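Local coordinates for rhusiopathiae surface protein B (Erysipelothrix rhusiopathiae, PDB 3V10), which probably binds collagen as a cell-wall-attached surface adhesin, of which this chain is the collagen-binding region, at residues G19-P24 with Q147-S152; Q26-N31 with S119-A124; P56-V61 with A133-N138. All coordinates share one frame; numbering follows the deposited sequence.

Interaction 1: G19-P24 with Q147-S152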
loop_
_atom_site.group_PDB
_atom_site.type_symbol
_atom_site.label_atom_id
_atom_site.label_comp_id
_atom_site.label_asym_id
_atom_site.label_seq_id
_atom_site.Cartn_x
_atom_site.Cartn_y
_atom_site.Cartn_z
ATOM N N GLY A 19 16.941 -4.066 2.595
ATOM C CA GLY A 19 17.124 -4.117 4.033
ATOM C C GLY A 19 15.941 -4.783 4.712
ATOM O O GLY A 19 15.000 -5.228 4.048
ATOM N N LEU A 20 15.980 -4.849 6.039
ATOM C CA LEU A 20 14.907 -5.472 6.801
ATOM C C LEU A 20 13.595 -4.712 6.640
ATOM O O LEU A 20 13.509 -3.530 6.964
ATOM C CB LEU A 20 15.294 -5.542 8.279
ATOM C CG LEU A 20 14.371 -6.264 9.262
ATOM C CD1 LEU A 20 14.162 -7.719 8.836
ATOM C CD2 LEU A 20 14.988 -6.198 10.652
ATOM N N ILE A 21 12.578 -5.392 6.123
ATOM C CA ILE A 21 11.277 -4.772 5.933
ATOM C C ILE A 21 10.528 -4.899 7.253
ATOM O O ILE A 21 10.315 -5.999 7.758
ATOM C CB ILE A 21 10.510 -5.448 4.782
ATOM C CG1 ILE A 21 11.274 -5.219 3.474
ATOM C CG2 ILE A 21 9.093 -4.878 4.679
ATOM C CD1 ILE A 21 10.700 -5.946 2.279
ATOM N N ASN A 22 10.130 -3.753 7.799
ATOM C CA ASN A 22 9.472 -3.688 9.102
ATOM C C ASN A 22 7.986 -4.045 9.221
ATOM O O ASN A 22 7.584 -4.695 10.192
ATOM C CB ASN A 22 9.722 -2.297 9.697
ATOM C CG ASN A 22 9.169 -2.151 11.095
ATOM O OD1 ASN A 22 8.087 -1.595 11.293
ATOM N ND2 ASN A 22 9.907 -2.658 12.076
ATOM N N ASN A 23 7.172 -3.620 8.257
ATOM C CA ASN A 23 5.739 -3.907 8.301
ATOM C C ASN A 23 5.146 -3.950 6.889
ATOM O O ASN A 23 5.752 -3.451 5.939
ATOM C CB ASN A 23 5.021 -2.849 9.145
ATOM C CG ASN A 23 5.144 -1.462 8.559
ATOM O OD1 ASN A 23 4.650 -1.198 7.468
ATOM N ND2 ASN A 23 5.811 -0.565 9.281
ATOM N N PRO A 24 3.953 -4.552 6.735
ATOM C CA PRO A 24 3.290 -4.662 5.433
ATOM C C PRO A 24 2.529 -3.420 4.962
ATOM O O PRO A 24 1.795 -3.491 3.980
ATOM C CB PRO A 24 2.356 -5.853 5.637
ATOM C CG PRO A 24 1.920 -5.661 7.040
ATOM C CD PRO A 24 3.219 -5.323 7.755
ATOM N N GLN A 147 17.896 -12.243 -5.271
ATOM C CA GLN A 147 18.210 -11.104 -4.426
ATOM C C GLN A 147 17.499 -11.366 -3.107
ATOM O O GLN A 147 16.370 -11.856 -3.096
ATOM C CB GLN A 147 17.729 -9.803 -5.070
ATOM C CG GLN A 147 18.640 -9.329 -6.195
ATOM C CD GLN A 147 18.253 -7.967 -6.732
ATOM O OE1 GLN A 147 17.924 -7.059 -5.970
ATOM N NE2 GLN A 147 18.305 -7.812 -8.050
ATOM N N MET A 148 18.161 -11.058 -1.998
ATOM C CA MET A 148 17.575 -11.312 -0.686
ATOM C C MET A 148 16.514 -10.314 -0.251
ATOM O O MET A 148 16.619 -9.112 -0.489
ATOM C CB MET A 148 18.664 -11.373 0.398
ATOM C CG MET A 148 18.133 -11.459 1.843
ATOM S SD MET A 148 17.456 -13.063 2.389
ATOM C CE MET A 148 16.095 -13.224 1.422
ATOM N N ILE A 149 15.486 -10.851 0.387
ATOM C CA ILE A 149 14.395 -10.069 0.935
ATOM C C ILE A 149 14.290 -10.538 2.377
ATOM O O ILE A 149 14.165 -11.740 2.643
ATOM C CB ILE A 149 13.055 -10.341 0.201
ATOM C CG1 ILE A 149 13.083 -9.690 -1.186
ATOM C CG2 ILE A 149 11.888 -9.823 1.035
ATOM C CD1 ILE A 149 11.791 -9.855 -1.979
ATOM N N THR A 150 14.388 -9.593 3.303
ATOM C CA THR A 150 14.298 -9.889 4.725
ATOM C C THR A 150 13.063 -9.197 5.280
ATOM O O THR A 150 12.919 -7.978 5.164
ATOM C CB THR A 150 15.549 -9.386 5.483
ATOM O OG1 THR A 150 15.647 -7.963 5.359
ATOM C CG2 THR A 150 16.802 -10.018 4.902
ATOM N N ILE A 151 12.174 -9.985 5.878
ATOM C CA ILE A 151 10.935 -9.463 6.432
ATOM C C ILE A 151 10.847 -9.713 7.926
ATOM O O ILE A 151 11.022 -10.836 8.393
ATOM C CB ILE A 151 9.704 -10.117 5.760
ATOM C CG1 ILE A 151 9.658 -9.746 4.274
ATOM C CG2 ILE A 151 8.422 -9.672 6.465
ATOM C CD1 ILE A 151 8.584 -10.481 3.499
ATOM N N SER A 152 10.568 -8.654 8.672
ATOM C CA SER A 152 10.453 -8.763 10.114
ATOM C C SER A 152 9.112 -9.342 10.535
ATOM O O SER A 152 8.055 -8.888 10.094
ATOM C CB SER A 152 10.624 -7.393 10.767
ATOM O OG SER A 152 10.272 -7.457 12.138
HETATM O O HOH W 1 14.850 -6.879 1.987
HETATM O O HOH W 2 5.914 -7.434 9.379
#
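Thr150 O accepts the backbone N-H of Ile21 in a nearly straight bond, with Ile21 N 2.8 Å from Thr150 O and an angle of 172° at the hydrogen. Ile21 in turn offers its own carbonyl to the partner segment, Ser152 N lying 2.8 Å from Ile21 O. Ile21 thus pairs with both neighbours of Ile151, the bonding pattern of a parallel beta bridge.

The side chains divide between the two faces of this small sheet. On one, Leu20 and Thr150 meet at about a right angle. With Leu20 CG swung opposite the backbone N (chi1 -175°), the CD1 branch reaches along the partner strand until it stands 3.7 Å from Ser152 N. Thr150 OG1 presses against the backbone instead, 3.0 Å from Leu20 CA, a close approach for an oxygen and a carbon. On the other face the side-chain contacts are apolar and loose: Ile21 CD1 comes within 4.2 Å of Ile149 CG2, and Ile21 CB within 4.4 Å of Ile151 CG1. Ile21 and Ile151 both continue onto the Tyr121 side chain of strand 112-123, so this is the face turned to the protein interior.

Water joins the segments beyond each end of the direct pairing. One molecule donates to Gly19 O at 2.6 Å and accepts from Thr150 N; another donates to Ser152 O at 2.7 Å and reaches Asn22 O through a weaker bond. The chemistry is therefore that of a short edge pairing: two sound backbone bonds fix the alignment, water takes over where the segments part, and the isoleucines add apolar contacts on the inner side while the leucine and threonine lie on the more exposed one.

Interaction 2: Q26-N31 with S119-A124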
loop_
_atom_site.group_PDB
_atom_site.type_symbol
_atom_site.label_atom_id
_atom_site.label_comp_id
_atom_site.label_asym_id
_atom_site.label_seq_id
_atom_site.Cartn_x
_atom_site.Cartn_y
_atom_site.Cartn_z
ATOM N N GLN A 26 3.643 -0.628 3.533
ATOM C CA GLN A 26 4.093 -0.157 2.230
ATOM C C GLN A 26 4.296 -1.356 1.302
ATOM O O GLN A 26 4.503 -2.479 1.756
ATOM C CB GLN A 26 5.412 0.614 2.368
ATOM C CG GLN A 26 5.406 1.728 3.421
ATOM C CD GLN A 26 4.554 2.926 3.034
ATOM O OE1 GLN A 26 4.585 3.967 3.704
ATOM N NE2 GLN A 26 3.791 2.791 1.955
ATOM N N PRO A 27 4.228 -1.132 -0.016
ATOM C CA PRO A 27 4.415 -2.241 -0.955
ATOM C C PRO A 27 5.877 -2.660 -1.052
ATOM O O PRO A 27 6.777 -1.885 -0.721
ATOM C CB PRO A 27 3.943 -1.662 -2.292
ATOM C CG PRO A 27 3.148 -0.429 -1.922
ATOM C CD PRO A 27 3.881 0.108 -0.728
ATOM N N ILE A 28 6.103 -3.896 -1.489
ATOM C CA ILE A 28 7.453 -4.390 -1.725
ATOM C C ILE A 28 7.502 -4.345 -3.249
ATOM O O ILE A 28 6.735 -5.032 -3.917
ATOM C CB ILE A 28 7.651 -5.833 -1.213
ATOM C CG1 ILE A 28 7.597 -5.837 0.317
ATOM C CG2 ILE A 28 8.992 -6.372 -1.671
ATOM C CD1 ILE A 28 7.840 -7.183 0.968
ATOM N N GLU A 29 8.384 -3.507 -3.786
ATOM C CA GLU A 29 8.488 -3.309 -5.226
ATOM C C GLU A 29 9.497 -4.163 -5.970
ATOM O O GLU A 29 10.619 -4.387 -5.509
ATOM C CB GLU A 29 8.806 -1.845 -5.525
ATOM C CG GLU A 29 7.833 -0.852 -4.951
ATOM C CD GLU A 29 8.410 0.545 -4.939
ATOM O OE1 GLU A 29 8.932 0.978 -5.989
ATOM O OE2 GLU A 29 8.347 1.206 -3.882
ATOM N N PHE A 30 9.084 -4.615 -7.147
ATOM C CA PHE A 30 9.932 -5.420 -8.005
ATOM C C PHE A 30 10.031 -4.709 -9.343
ATOM O O PHE A 30 9.019 -4.330 -9.929
ATOM C CB PHE A 30 9.329 -6.813 -8.200
ATOM C CG PHE A 30 9.391 -7.670 -6.975
ATOM C CD1 PHE A 30 10.517 -8.441 -6.709
ATOM C CD2 PHE A 30 8.341 -7.679 -6.066
ATOM C CE1 PHE A 30 10.597 -9.211 -5.554
ATOM C CE2 PHE A 30 8.410 -8.445 -4.903
ATOM C CZ PHE A 30 9.542 -9.214 -4.647
ATOM N N ASN A 31 11.256 -4.498 -9.805
ATOM C CA ASN A 31 11.480 -3.851 -11.087
ATOM C C ASN A 31 12.122 -4.871 -12.013
ATOM O O ASN A 31 13.098 -5.525 -11.648
ATOM C CB ASN A 31 12.402 -2.645 -10.931
ATOM C CG ASN A 31 12.820 -2.067 -12.262
ATOM O OD1 ASN A 31 12.031 -1.416 -12.948
ATOM N ND2 ASN A 31 14.066 -2.318 -12.646
ATOM N N SER A 119 3.811 -5.437 -4.576
ATOM C CA SER A 119 3.335 -6.593 -3.827
ATOM C C SER A 119 3.081 -6.272 -2.362
ATOM O O SER A 119 3.580 -5.281 -1.831
ATOM C CB SER A 119 4.342 -7.745 -3.926
ATOM O OG SER A 119 5.532 -7.446 -3.216
ATOM N N VAL A 120 2.284 -7.117 -1.724
ATOM C CA VAL A 120 1.961 -6.968 -0.313
ATOM C C VAL A 120 2.212 -8.324 0.329
ATOM O O VAL A 120 2.082 -9.361 -0.329
ATOM C CB VAL A 120 0.472 -6.563 -0.118
ATOM C CG1 VAL A 120 -0.443 -7.550 -0.839
ATOM C CG2 VAL A 120 0.130 -6.518 1.356
ATOM N N TYR A 121 2.600 -8.336 1.599
ATOM C CA TYR A 121 2.840 -9.612 2.255
ATOM C C TYR A 121 1.963 -9.845 3.469
ATOM O O TYR A 121 1.571 -8.910 4.167
ATOM C CB TYR A 121 4.314 -9.771 2.665
ATOM C CG TYR A 121 4.785 -8.889 3.799
ATOM C CD1 TYR A 121 5.385 -7.658 3.547
ATOM C CD2 TYR A 121 4.664 -9.303 5.127
ATOM C CE1 TYR A 121 5.863 -6.859 4.583
ATOM C CE2 TYR A 121 5.136 -8.511 6.176
ATOM C CZ TYR A 121 5.739 -7.293 5.892
ATOM O OH TYR A 121 6.258 -6.520 6.906
ATOM N N ASP A 122 1.636 -11.115 3.680
ATOM C CA ASP A 122 0.846 -11.542 4.821
ATOM C C ASP A 122 1.845 -12.269 5.706
ATOM O O ASP A 122 2.804 -12.850 5.210
ATOM C CB ASP A 122 -0.261 -12.514 4.402
ATOM C CG ASP A 122 -1.348 -11.850 3.580
ATOM O OD1 ASP A 122 -1.809 -10.753 3.968
ATOM O OD2 ASP A 122 -1.751 -12.435 2.552
ATOM N N ASN A 123 1.626 -12.228 7.012
ATOM C CA ASN A 123 2.518 -12.897 7.955
ATOM C C ASN A 123 1.656 -13.554 9.022
ATOM O O ASN A 123 0.993 -12.873 9.797
ATOM C CB ASN A 123 3.483 -11.874 8.567
ATOM C CG ASN A 123 4.086 -12.342 9.879
ATOM O OD1 ASN A 123 4.439 -13.512 10.045
ATOM N ND2 ASN A 123 4.226 -11.413 10.818
ATOM N N ALA A 124 1.671 -14.882 9.043
ATOM C CA ALA A 124 0.863 -15.662 9.979
ATOM C C ALA A 124 1.489 -15.892 11.353
ATOM O O ALA A 124 0.816 -16.372 12.268
ATOM C CB ALA A 124 0.514 -17.002 9.346
HETATM O O HOH W 3 3.170 -5.258 2.214
#
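Ile28 and Ser119 form an antiparallel, hydrogen-bonded pair deep within the Ig-like domain, where segments 28-31 and 119-123 run roughly antiparallel, 137° between their N-to-C directions. Ile28 N donates to Ser119 O at 2.9 Å. In the return direction, Ile28 O is gripped twice by one residue: the Ser119 hydroxyl donates through OG at 2.8 Å, while the backbone Ser119 N adds a weak bond at 3.0 Å.

The serine hydroxyl owes this position to its chi1 of 69°, which folds OG back between its own backbone N and carbonyl carbon, within bonding distance of Ile28 O. There OG is also packed 3.3 Å from Ile28 CB and meets the Phe30 ring at its edge, in the ring plane, 3.5 Å from CE2. Its bond to Ile28 O thus satisfies a polar group held among hydrocarbon. Further along, the Ile28 side chain crosses that of Tyr121 at about a right angle, its CD1 methyl 3.6 Å from the ring atom CD1.

Strand 10-16 pairs with the other edge of 28-35, and strand 61-65 with the other edge of 112-123; Leu63 of strand 61-65 packs on Phe30, Ser119 and Tyr121, whereas Pro27 touches Val306 of strand 303-306.

Interaction 3: P56-V61 with A133-N138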
loop_
_atom_site.group_PDB
_atom_site.type_symbol
_atom_site.label_atom_id
_atom_site.label_comp_id
_atom_site.label_asym_id
_atom_site.label_seq_id
_atom_site.Cartn_x
_atom_site.Cartn_y
_atom_site.Cartn_z
ATOM N N PRO A 56 7.879 -14.688 -3.942
ATOM C CA PRO A 56 8.341 -15.638 -2.926
ATOM C C PRO A 56 7.404 -15.838 -1.745
ATOM O O PRO A 56 6.507 -15.035 -1.499
ATOM C CB PRO A 56 9.680 -15.044 -2.497
ATOM C CG PRO A 56 9.373 -13.568 -2.534
ATOM C CD PRO A 56 8.588 -13.400 -3.825
ATOM N N SER A 57 7.623 -16.920 -1.010
ATOM C CA SER A 57 6.808 -17.203 0.158
ATOM C C SER A 57 7.371 -18.397 0.903
ATOM O O SER A 57 8.152 -19.163 0.352
ATOM C CB SER A 57 5.378 -17.539 -0.269
ATOM O OG SER A 57 5.359 -18.759 -0.992
ATOM N N ASN A 58 6.997 -18.533 2.168
ATOM C CA ASN A 58 7.391 -19.703 2.940
ATOM C C ASN A 58 6.124 -20.120 3.669
ATOM O O ASN A 58 5.035 -19.754 3.239
ATOM C CB ASN A 58 8.573 -19.439 3.900
ATOM C CG ASN A 58 8.308 -18.350 4.913
ATOM O OD1 ASN A 58 7.189 -18.164 5.375
ATOM N ND2 ASN A 58 9.370 -17.642 5.295
ATOM N N ASP A 59 6.233 -20.875 4.753
ATOM C CA ASP A 59 5.026 -21.316 5.448
ATOM C C ASP A 59 4.274 -20.259 6.252
ATOM O O ASP A 59 3.109 -20.463 6.597
ATOM C CB ASP A 59 5.353 -22.514 6.347
ATOM C CG ASP A 59 5.351 -23.827 5.585
ATOM O OD1 ASP A 59 5.993 -23.895 4.516
ATOM O OD2 ASP A 59 4.710 -24.795 6.055
ATOM N N GLU A 60 4.918 -19.135 6.542
ATOM C CA GLU A 60 4.270 -18.078 7.321
ATOM C C GLU A 60 4.142 -16.741 6.591
ATOM O O GLU A 60 3.253 -15.945 6.894
ATOM C CB GLU A 60 5.030 -17.858 8.634
ATOM C CG GLU A 60 5.197 -19.118 9.470
ATOM C CD GLU A 60 5.898 -18.860 10.789
ATOM O OE1 GLU A 60 6.847 -18.044 10.820
ATOM O OE2 GLU A 60 5.506 -19.486 11.795
ATOM N N VAL A 61 5.028 -16.493 5.633
ATOM C CA VAL A 61 5.013 -15.236 4.888
ATOM C C VAL A 61 4.893 -15.456 3.381
ATOM O O VAL A 61 5.677 -16.194 2.785
ATOM C CB VAL A 61 6.301 -14.421 5.167
ATOM C CG1 VAL A 61 6.254 -13.080 4.431
ATOM C CG2 VAL A 61 6.459 -14.204 6.652
ATOM N N ALA A 133 12.061 -13.398 8.499
ATOM C CA ALA A 133 11.778 -14.284 7.383
ATOM C C ALA A 133 12.688 -13.914 6.225
ATOM O O ALA A 133 12.757 -12.753 5.826
ATOM C CB ALA A 133 10.316 -14.158 6.966
ATOM N N GLU A 134 13.405 -14.908 5.702
ATOM C CA GLU A 134 14.303 -14.692 4.582
ATOM C C GLU A 134 13.670 -15.265 3.322
ATOM O O GLU A 134 13.527 -16.476 3.192
ATOM C CB GLU A 134 15.641 -15.376 4.833
ATOM C CG GLU A 134 16.393 -14.832 6.035
ATOM C CD GLU A 134 17.776 -15.437 6.160
ATOM O OE1 GLU A 134 17.866 -16.679 6.250
ATOM O OE2 GLU A 134 18.763 -14.669 6.161
ATOM N N LEU A 135 13.305 -14.387 2.399
ATOM C CA LEU A 135 12.677 -14.804 1.152
ATOM C C LEU A 135 13.466 -14.384 -0.079
ATOM O O LEU A 135 13.013 -13.551 -0.863
ATOM C CB LEU A 135 11.259 -14.239 1.072
ATOM C CG LEU A 135 10.265 -14.759 2.115
ATOM C CD1 LEU A 135 8.945 -14.021 1.964
ATOM C CD2 LEU A 135 10.066 -16.258 1.943
ATOM N N PRO A 136 14.663 -14.959 -0.266
ATOM C CA PRO A 136 15.478 -14.609 -1.432
ATOM C C PRO A 136 14.708 -15.010 -2.682
ATOM O O PRO A 136 14.025 -16.033 -2.683
ATOM C CB PRO A 136 16.758 -15.412 -1.214
ATOM C CG PRO A 136 16.293 -16.597 -0.448
ATOM C CD PRO A 136 15.294 -16.033 0.524
ATOM N N THR A 137 14.808 -14.219 -3.743
ATOM C CA THR A 137 14.040 -14.531 -4.937
ATOM C C THR A 137 14.564 -13.930 -6.243
ATOM O O THR A 137 15.263 -12.915 -6.252
ATOM C CB THR A 137 12.572 -14.049 -4.739
ATOM O OG1 THR A 137 11.744 -14.514 -5.811
ATOM C CG2 THR A 137 12.523 -12.522 -4.709
ATOM N N ASN A 138 14.222 -14.591 -7.342
ATOM C CA ASN A 138 14.551 -14.124 -8.680
ATOM C C ASN A 138 13.221 -14.169 -9.431
ATOM O O ASN A 138 13.181 -14.250 -10.657
ATOM C CB ASN A 138 15.595 -15.026 -9.368
ATOM C CG ASN A 138 15.206 -16.493 -9.370
ATOM O OD1 ASN A 138 14.050 -16.848 -9.149
ATOM N ND2 ASN A 138 16.184 -17.359 -9.635
HETATM O O HOH W 4 12.061 -18.986 4.564
#
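The carboxamide of Asn58 meets Leu135 with its nitrogen end, ND2 lying 3.7 Å from the CD2 methyl, and Ala133 CB borders this nitrogen. A chi1 of 59° sets CG between the backbone N and carbonyl carbon of Asn58, which turns OD1 back to its own loop: the backbone N-H groups of Glu60 and Val61 approach from opposite faces of the amide plane, each nitrogen 2.7 Å from OD1. Two donors thus fix the rotation of the group, and ND2 is left to reach across through a water that donates to Glu134 O.

Leu135 fills the middle of the contact. Its CD1 branch rests 3.8 Å from Val61 CG1, CD2 lies 3.6 Å from Ser57 C, and CB packs on the Pro56 ring. That ring crosses Thr137 at about a right angle, with Pro56 CB 3.8 Å from Thr137 CB; the Thr137 hydroxyl is bonded to Leu139 N. Val61 CG2 closes the other end against Ala133 CB.

No direct hydrogen bond joins the segments, so apolar packing does the work. Asn58 to Val61 form an Asx turn extended to an Asx motif, in the connection from strand 50-54 to strand 61-65.

In the fold
The three contacts, with centres about 9 to 11 Å apart, show how the small three-stranded sheet packs on the larger one. Interactions 1 and 3 share a sheet: Ile151 O lies 2.8 Å from Ala133 N, a probable hydrogen bond that puts strand 150-153 between 20-21 and 131-134. Interaction 2 packs against both, its Ile28 CD1 3.4 Å from Ile21 CD1 and its Phe30 CE1 3.9 Å from Thr137 CG2. Tyr121 OH probably bonds to Asn23 O, tying interactions 1 and 2 together. Strand 112-123 also pairs with the C-terminal strand 311-315, an arrangement consistent with the latch of the collagen hug model; none of the contacts includes collagen.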